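Local structure of sugar fermentation stimulation protein homolog (Pyrococcus furiosus, 4DA2) at residues 34-39 / 80-85; 54-59 / 66-71. The protein probably binds DNA, pairing an OB-fold domain with a nuclease-like PD-(D/E)xK domain in which calcium ions are bound. The protein carries 1 engineered substitution. One frame throughout, in Å; residues are numbered along the deposited sequence.

Interaction 1: residues 34-39 / 80-85; sequences RALITN and DTRLQG
Thr38 packs against the start of helix 81-93, its side chain meeting the N-cap Asp80 and then Thr81 and Arg82. Its CB touches the Asp80 carboxylate at OD1, 3.4 Å away. From there the two branches part. The methyl CG2 lies anti to the backbone N of Thr38, which directs it at the helix: it touches Thr81 OG1 at 3.4 Å and the aliphatic CG of Arg82. The hydroxyl OG1 turns to the other side, over one face of the Arg82 guanidinium, and shares a water with Asp80 OD1 and, weakly, with Arg82 NH1. A second water accepts from Thr38 N and donates to the same Asp80 OD1, which therefore receives two water bonds. The other carboxylate oxygen, OD2, accepts from Leu83 N at 2.8 Å through its anti lone pair, making Asp80 the N-cap of the helix. This cap stands at the junction of the N-terminal OB domain and the PD-(D/E)xK domain. Alongside it, Thr81 N donates to Thr38 O over 2.9 Å in a nearly straight bond (167°). At one margin Leu36 CD2 approaches Arg82 NH1 obliquely at 3.7 Å, the two side chains crossing at about a right angle. At the other, Asn39 ND2, hydrogen-bonded to Ile79 O, lies 4.0 Å from the Thr81 methyl CG2.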
ATOM      1  N   ARG A  34      -9.768  15.094  14.704  1.00 16.60           N
ATOM      2  CA  ARG A  34      -9.801  13.641  14.498  1.00 32.94           C
ATOM      3  C   ARG A  34      -9.524  13.309  13.024  1.00 33.06           C
ATOM      4  O   ARG A  34     -10.161  13.868  12.136  1.00 18.98           O
ATOM      5  CB  ARG A  34     -11.156  13.090  14.946  1.00 31.25           C
ATOM      6  CG  ARG A  34     -11.147  11.639  15.372  1.00 32.40           C
ATOM      7  CD  ARG A  34     -12.517  11.223  15.892  1.00 20.03           C
ATOM      8  NE  ARG A  34     -12.610   9.811  16.195  1.00 47.68           N
ATOM      9  CZ  ARG A  34     -13.723   9.105  16.071  1.00 22.50           C
ATOM     10  NH1 ARG A  34     -14.823   9.680  15.605  1.00 45.82           N
ATOM     11  NH2 ARG A  34     -13.729   7.817  16.371  1.00103.67           N
ATOM     12  N   ALA A  35      -8.558  12.417  12.766  1.00 19.02           N
ATOM     13  CA  ALA A  35      -8.167  12.065  11.410  1.00 24.74           C
ATOM     14  C   ALA A  35      -8.203  10.554  11.245  1.00 33.42           C
ATOM     15  O   ALA A  35      -7.691   9.818  12.084  1.00 19.08           O
ATOM     16  CB  ALA A  35      -6.744  12.608  11.105  1.00 19.10           C
ATOM     17  N   LEU A  36      -8.834  10.095  10.172  1.00 15.71           N
ATOM     18  CA  LEU A  36      -8.919   8.682   9.878  1.00 18.91           C
ATOM     19  C   LEU A  36      -7.551   8.119   9.494  1.00 20.07           C
ATOM     20  O   LEU A  36      -6.798   8.744   8.772  1.00 21.88           O
ATOM     21  CB  LEU A  36      -9.872   8.472   8.701  1.00 25.73           C
ATOM     22  CG  LEU A  36     -10.566   7.123   8.643  1.00 27.70           C
ATOM     23  CD1 LEU A  36     -11.569   7.002   9.787  1.00 31.83           C
ATOM     24  CD2 LEU A  36     -11.266   6.931   7.292  1.00 35.06           C
ATOM     25  N   ILE A  37      -7.253   6.924   9.985  1.00 17.41           N
ATOM     26  CA  ILE A  37      -6.053   6.202   9.594  1.00 17.67           C
ATOM     27  C   ILE A  37      -6.526   4.901   8.916  1.00 21.45           C
ATOM     28  O   ILE A  37      -7.257   4.095   9.513  1.00 21.22           O
ATOM     29  CB  ILE A  37      -5.153   5.882  10.832  1.00 19.02           C
ATOM     30  CG1 ILE A  37      -4.545   7.156  11.429  1.00 25.52           C
ATOM     31  CG2 ILE A  37      -4.058   4.837  10.455  1.00 19.40           C
ATOM     32  CD1 ILE A  37      -4.010   6.976  12.865  1.00 29.11           C
ATOM     33  N   THR A  38      -6.137   4.700   7.657  1.00 17.38           N
ATOM     34  CA  THR A  38      -6.494   3.474   6.972  1.00 11.76           C
ATOM     35  C   THR A  38      -5.178   2.738   6.700  1.00 23.36           C
ATOM     36  O   THR A  38      -4.625   2.771   5.601  1.00 25.13           O
ATOM     37  CB  THR A  38      -7.278   3.768   5.662  1.00 18.25           C
ATOM     38  OG1 THR A  38      -8.360   4.661   5.970  1.00 23.41           O
ATOM     39  CG2 THR A  38      -7.849   2.498   5.038  1.00 30.06           C
ATOM     40  N   ASN A  39      -4.652   2.126   7.743  1.00 20.32           N
ATOM     41  CA  ASN A  39      -3.456   1.283   7.661  1.00 18.53           C
ATOM     42  C   ASN A  39      -3.368   0.536   9.001  1.00 19.55           C
ATOM     43  O   ASN A  39      -3.291   1.164  10.062  1.00 36.99           O
ATOM     44  CB  ASN A  39      -2.198   2.123   7.386  1.00 14.88           C
ATOM     45  CG  ASN A  39      -0.973   1.284   6.968  1.00 22.70           C
ATOM     46  OD1 ASN A  39      -0.669   0.262   7.583  1.00 28.77           O
ATOM     47  ND2 ASN A  39      -0.249   1.749   5.930  1.00 13.99           N
ATOM     48  N   ASP A  80      -1.899   5.763   3.635  1.00 17.05           N
ATOM     49  CA  ASP A  80      -3.311   5.423   3.441  1.00 22.14           C
ATOM     50  C   ASP A  80      -3.438   4.336   2.375  1.00 20.19           C
ATOM     51  O   ASP A  80      -3.053   4.535   1.213  1.00 11.66           O
ATOM     52  CB  ASP A  80      -4.127   6.661   3.041  1.00 15.60           C
ATOM     53  CG  ASP A  80      -5.637   6.380   2.977  1.00 19.30           C
ATOM     54  OD1 ASP A  80      -6.340   6.618   3.981  1.00 23.27           O
ATOM     55  OD2 ASP A  80      -6.117   5.943   1.906  1.00 16.45           O
ATOM     56  N   THR A  81      -3.981   3.192   2.766  1.00 13.28           N
ATOM     57  CA  THR A  81      -4.066   2.056   1.830  1.00 19.49           C
ATOM     58  C   THR A  81      -5.094   2.270   0.713  1.00 16.01           C
ATOM     59  O   THR A  81      -4.939   1.715  -0.382  1.00 13.80           O
ATOM     60  CB  THR A  81      -4.297   0.709   2.551  1.00 17.26           C
ATOM     61  OG1 THR A  81      -5.574   0.731   3.207  1.00 16.23           O
ATOM     62  CG2 THR A  81      -3.175   0.435   3.552  1.00 22.81           C
ATOM     63  N   ARG A  82      -6.120   3.078   0.986  1.00 15.09           N
ATOM     64  CA  ARG A  82      -7.084   3.470  -0.031  1.00 14.52           C
ATOM     65  C   ARG A  82      -6.443   4.305  -1.141  1.00 13.60           C
ATOM     66  O   ARG A  82      -6.700   4.037  -2.333  1.00 15.43           O
ATOM     67  CB  ARG A  82      -8.279   4.224   0.553  1.00 24.95           C
ATOM     68  CG  ARG A  82      -9.225   3.404   1.373  1.00 30.04           C
ATOM     69  CD  ARG A  82     -10.277   4.321   1.975  1.00 59.41           C
ATOM     70  NE  ARG A  82     -11.304   3.599   2.719  1.00 73.34           N
ATOM     71  CZ  ARG A  82     -12.101   4.156   3.628  1.00 58.79           C
ATOM     72  NH1 ARG A  82     -11.980   5.446   3.926  1.00 62.05           N
ATOM     73  NH2 ARG A  82     -13.016   3.417   4.248  1.00 48.96           N
ATOM     74  N   LEU A  83      -5.604   5.275  -0.767  1.00 16.69           N
ATOM     75  CA  LEU A  83      -4.899   6.095  -1.715  1.00 17.30           C
ATOM     76  C   LEU A  83      -3.911   5.222  -2.496  1.00 10.90           C
ATOM     77  O   LEU A  83      -3.810   5.344  -3.715  1.00 14.21           O
ATOM     78  CB  LEU A  83      -4.158   7.250  -1.015  1.00 12.81           C
ATOM     79  CG  LEU A  83      -3.439   8.250  -1.916  1.00 13.39           C
ATOM     80  CD1 LEU A  83      -4.262   8.700  -3.134  1.00 15.39           C
ATOM     81  CD2 LEU A  83      -2.969   9.490  -1.108  1.00 10.94           C
ATOM     82  N   GLN A  84      -3.156   4.391  -1.783  1.00 11.73           N
ATOM     83  CA  GLN A  84      -2.236   3.426  -2.450  1.00 10.23           C
ATOM     84  C   GLN A  84      -3.001   2.623  -3.502  1.00 11.93           C
ATOM     85  O   GLN A  84      -2.541   2.483  -4.644  1.00 13.88           O
ATOM     86  CB  GLN A  84      -1.607   2.485  -1.426  1.00 11.35           C
ATOM     87  CG  GLN A  84      -0.552   3.127  -0.540  1.00  9.68           C
ATOM     88  CD  GLN A  84       0.007   2.100   0.457  1.00 10.30           C
ATOM     89  OE1 GLN A  84      -0.207   0.899   0.289  1.00 15.26           O
ATOM     90  NE2 GLN A  84       0.741   2.555   1.448  1.00 14.80           N
ATOM     91  N   GLY A  85      -4.170   2.107  -3.128  1.00 14.53           N
ATOM     92  CA  GLY A  85      -5.015   1.363  -4.050  1.00 16.50           C
ATOM     93  C   GLY A  85      -5.451   2.202  -5.248  1.00 17.65           C
ATOM     94  O   GLY A  85      -5.455   1.718  -6.371  1.00 18.10           O
TER
HETATM   95  O   HOH W   1      -4.853   6.781   6.202  1.00 18.67           O
HETATM   96  O   HOH W   2      -8.879   6.319   4.163  1.00 32.87           O

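Interaction 2: residues 54-59 / 66-71; sequences YCTPKA and ILLGFE
Leu68 and Thr56 cross obliquely, with the leucine's branched end laid against the threonine methyl: Leu68 CD1 is 3.7 Å from Thr56 CG2. That methyl occupies the cramped site between the backbone N and carbonyl carbon of Thr56, while OG1, anti to the N (chi1 -162°), is hydrogen-bonded to Pro9 O. An alanine in place of Leu68 would probably remove most of the apolar contact on the Thr56 methyl and open a gap beside it. Further along, Lys58 meets Ile66 at about a right angle; its CB lies 3.9 Å from Ile66 CG1, and its extended chain leads the amine away. Tyr54 and Glu71 instead run side by side, pointing the same way, with ring and carboxylate planes 46° apart. The ring turns its edge to the neighbouring backbone, CE2 lying 4.0 Å from Glu71 N, with Glu71 CB close by, while Glu71 OE2 bonds to Gly74 N. On the face opposite Tyr54, Thr56 and Ile66, Cys55 SG and Leu67 CD1 meet at 4.1 Å. Beneath these side chains, Thr56 and Ile66 exchange two backbone hydrogen bonds, the one from Ile66 N to Thr56 O spanning 2.8 Å. Cys55 CA also makes a CH...O contact of 3.1 Å with Ile66 O. Toward Tyr54 the register slips by one: Tyr54 O accepts from Leu68 N, and Tyr54 N donates to Gly69 O from above the carbonyl plane. Two residues, Leu68 and Gly69, thus face one, the signature of a classic beta bulge, here set in an antiparallel hairpin of the OB domain.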
ATOM      1  N   TYR A  54       0.187  14.833   6.558  1.00 21.17           N
ATOM      2  CA  TYR A  54      -0.592  15.502   5.527  1.00 18.90           C
ATOM      3  C   TYR A  54      -1.971  14.888   5.522  1.00 13.65           C
ATOM      4  O   TYR A  54      -2.102  13.663   5.490  1.00 16.68           O
ATOM      5  CB  TYR A  54       0.095  15.403   4.158  1.00 20.01           C
ATOM      6  CG  TYR A  54       1.310  16.259   4.158  1.00 16.59           C
ATOM      7  CD1 TYR A  54       1.259  17.584   3.736  1.00 17.56           C
ATOM      8  CD2 TYR A  54       2.510  15.767   4.677  1.00 24.36           C
ATOM      9  CE1 TYR A  54       2.435  18.389   3.793  1.00 20.54           C
ATOM     10  CE2 TYR A  54       3.641  16.533   4.728  1.00 18.10           C
ATOM     11  CZ  TYR A  54       3.610  17.823   4.299  1.00 18.60           C
ATOM     12  OH  TYR A  54       4.802  18.511   4.429  1.00 27.97           O
ATOM     13  N   CYS A  55      -3.004  15.750   5.616  1.00 15.97           N
ATOM     14  CA  CYS A  55      -4.398  15.319   5.658  1.00 14.33           C
ATOM     15  C   CYS A  55      -5.163  15.824   4.428  1.00 10.67           C
ATOM     16  O   CYS A  55      -4.727  16.772   3.790  1.00 16.36           O
ATOM     17  CB  CYS A  55      -5.104  15.864   6.917  1.00 26.67           C
ATOM     18  SG  CYS A  55      -4.719  14.972   8.407  1.00 24.39           S
ATOM     19  N   THR A  56      -6.260  15.157   4.091  1.00 20.27           N
ATOM     20  CA  THR A  56      -7.216  15.677   3.115  1.00 16.24           C
ATOM     21  C   THR A  56      -8.635  15.552   3.685  1.00 18.23           C
ATOM     22  O   THR A  56      -8.889  14.663   4.503  1.00 23.19           O
ATOM     23  CB  THR A  56      -7.087  14.975   1.743  1.00 22.78           C
ATOM     24  OG1 THR A  56      -7.728  15.786   0.748  1.00 22.31           O
ATOM     25  CG2 THR A  56      -7.695  13.566   1.749  1.00 19.28           C
ATOM     26  N   PRO A  57      -9.566  16.462   3.280  1.00 28.07           N
ATOM     27  CA  PRO A  57     -10.909  16.400   3.862  1.00 21.70           C
ATOM     28  C   PRO A  57     -11.620  15.156   3.385  1.00 29.52           C
ATOM     29  O   PRO A  57     -11.256  14.602   2.353  1.00 24.54           O
ATOM     30  CB  PRO A  57     -11.609  17.653   3.302  1.00 25.55           C
ATOM     31  CG  PRO A  57     -10.509  18.560   2.893  1.00 29.34           C
ATOM     32  CD  PRO A  57      -9.414  17.647   2.414  1.00 26.15           C
ATOM     33  N   LYS A  58     -12.604  14.710   4.157  1.00 30.68           N
ATOM     34  CA  LYS A  58     -13.439  13.585   3.776  1.00 34.63           C
ATOM     35  C   LYS A  58     -14.878  14.064   3.929  1.00 49.41           C
ATOM     36  O   LYS A  58     -15.285  14.426   5.032  1.00 35.07           O
ATOM     37  CB  LYS A  58     -13.166  12.402   4.707  1.00 45.48           C
ATOM     38  CG  LYS A  58     -13.956  11.156   4.385  1.00 64.67           C
ATOM     39  CD  LYS A  58     -13.910  10.167   5.529  1.00 41.20           C
ATOM     40  CE  LYS A  58     -14.508   8.848   5.094  1.00 72.95           C
ATOM     41  NZ  LYS A  58     -14.754   7.961   6.254  1.00 47.22           N
ATOM     42  N   ALA A  59     -15.634  14.101   2.830  1.00 69.15           N
ATOM     43  CA  ALA A  59     -17.042  14.527   2.878  1.00 68.76           C
ATOM     44  C   ALA A  59     -17.926  13.390   3.384  1.00 41.60           C
ATOM     45  O   ALA A  59     -18.242  12.460   2.637  1.00113.44           O
ATOM     46  CB  ALA A  59     -17.518  15.018   1.508  1.00 35.15           C
ATOM     47  N   ILE A  66      -8.790  12.683   6.528  1.00 17.76           N
ATOM     48  CA  ILE A  66      -8.015  11.454   6.378  1.00 17.23           C
ATOM     49  C   ILE A  66      -6.533  11.817   6.504  1.00 17.68           C
ATOM     50  O   ILE A  66      -6.053  12.756   5.843  1.00 13.66           O
ATOM     51  CB  ILE A  66      -8.283  10.797   5.010  1.00 17.23           C
ATOM     52  CG1 ILE A  66      -9.779  10.566   4.808  1.00 20.13           C
ATOM     53  CG2 ILE A  66      -7.552   9.461   4.887  1.00 23.20           C
ATOM     54  CD1 ILE A  66     -10.131  10.364   3.379  1.00 15.20           C
ATOM     55  N   LEU A  67      -5.819  11.107   7.382  1.00 15.85           N
ATOM     56  CA  LEU A  67      -4.363  11.265   7.458  1.00 18.16           C
ATOM     57  C   LEU A  67      -3.730  10.409   6.348  1.00 13.68           C
ATOM     58  O   LEU A  67      -3.687   9.172   6.456  1.00 23.23           O
ATOM     59  CB  LEU A  67      -3.860  10.832   8.838  1.00 24.72           C
ATOM     60  CG  LEU A  67      -2.356  10.815   9.138  1.00 19.17           C
ATOM     61  CD1 LEU A  67      -1.748  12.207   8.904  1.00 14.09           C
ATOM     62  CD2 LEU A  67      -2.164  10.345  10.576  1.00 29.27           C
ATOM     63  N   LEU A  68      -3.280  11.049   5.268  1.00 15.99           N
ATOM     64  CA  LEU A  68      -2.818  10.318   4.083  1.00 13.39           C
ATOM     65  C   LEU A  68      -1.395   9.817   4.159  1.00 18.31           C
ATOM     66  O   LEU A  68      -1.062   8.811   3.529  1.00 17.14           O
ATOM     67  CB  LEU A  68      -2.944  11.154   2.814  1.00 18.59           C
ATOM     68  CG  LEU A  68      -4.340  11.652   2.447  1.00 17.02           C
ATOM     69  CD1 LEU A  68      -4.160  12.553   1.275  1.00 14.71           C
ATOM     70  CD2 LEU A  68      -5.274  10.468   2.141  1.00 19.54           C
ATOM     71  N   GLY A  69      -0.560  10.561   4.873  1.00 15.72           N
ATOM     72  CA  GLY A  69       0.857  10.327   4.917  1.00 13.15           C
ATOM     73  C   GLY A  69       1.659  11.234   5.832  1.00 14.81           C
ATOM     74  O   GLY A  69       1.113  12.073   6.549  1.00 15.48           O
ATOM     75  N   PHE A  70       2.979  11.067   5.768  1.00 18.73           N
ATOM     76  CA  PHE A  70       3.902  11.801   6.603  1.00 19.15           C
ATOM     77  C   PHE A  70       5.064  12.364   5.787  1.00 18.15           C
ATOM     78  O   PHE A  70       5.456  11.827   4.746  1.00 13.84           O
ATOM     79  CB  PHE A  70       4.462  10.887   7.700  1.00 15.81           C
ATOM     80  CG  PHE A  70       3.468  10.557   8.787  1.00 13.71           C
ATOM     81  CD1 PHE A  70       3.468  11.291   9.969  1.00 19.38           C
ATOM     82  CD2 PHE A  70       2.546   9.516   8.639  1.00 14.73           C
ATOM     83  CE1 PHE A  70       2.557  11.011  10.992  1.00 22.47           C
ATOM     84  CE2 PHE A  70       1.628   9.220   9.672  1.00 22.02           C
ATOM     85  CZ  PHE A  70       1.647   9.966  10.843  1.00 18.85           C
ATOM     86  N   GLU A  71       5.639  13.441   6.298  1.00 19.47           N
ATOM     87  CA  GLU A  71       6.800  14.034   5.668  1.00 16.29           C
ATOM     88  C   GLU A  71       7.897  13.005   5.755  1.00 17.92           C
ATOM     89  O   GLU A  71       8.086  12.359   6.794  1.00 21.68           O
ATOM     90  CB  GLU A  71       7.193  15.330   6.422  1.00 20.11           C
ATOM     91  CG  GLU A  71       8.394  16.095   5.825  1.00 30.28           C
ATOM     92  CD  GLU A  71       9.767  15.488   6.144  1.00 35.87           C
ATOM     93  OE1 GLU A  71       9.891  14.757   7.158  1.00 39.63           O
ATOM     94  OE2 GLU A  71      10.730  15.757   5.369  1.00 35.52           O
TER

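In the fold
From the N terminus, the chain passes through strand 31-36 into residues 34-39, the first half of interaction 1. It then enters strand 52-57, turns, and returns along strand 65-72, so that interaction 2 closes a short hairpin loop. Strand 75-78 follows before residues 80-85 complete interaction 1, whose larger loop encloses the hairpin entirely. The centres of the two contacts are about 8 Å apart, and they touch directly: Leu36 O probably accepts from Leu67 N, between strands 31-36 and 65-72, which run parallel, and Asp80 N probably donates to Leu68 O. Interaction 2 thus belongs within the OB-domain sheet, whereas interaction 1 joins the end of strand 31-36 and the loop after it to helix 81-93, which packs on the PD-(D/E)xK domain.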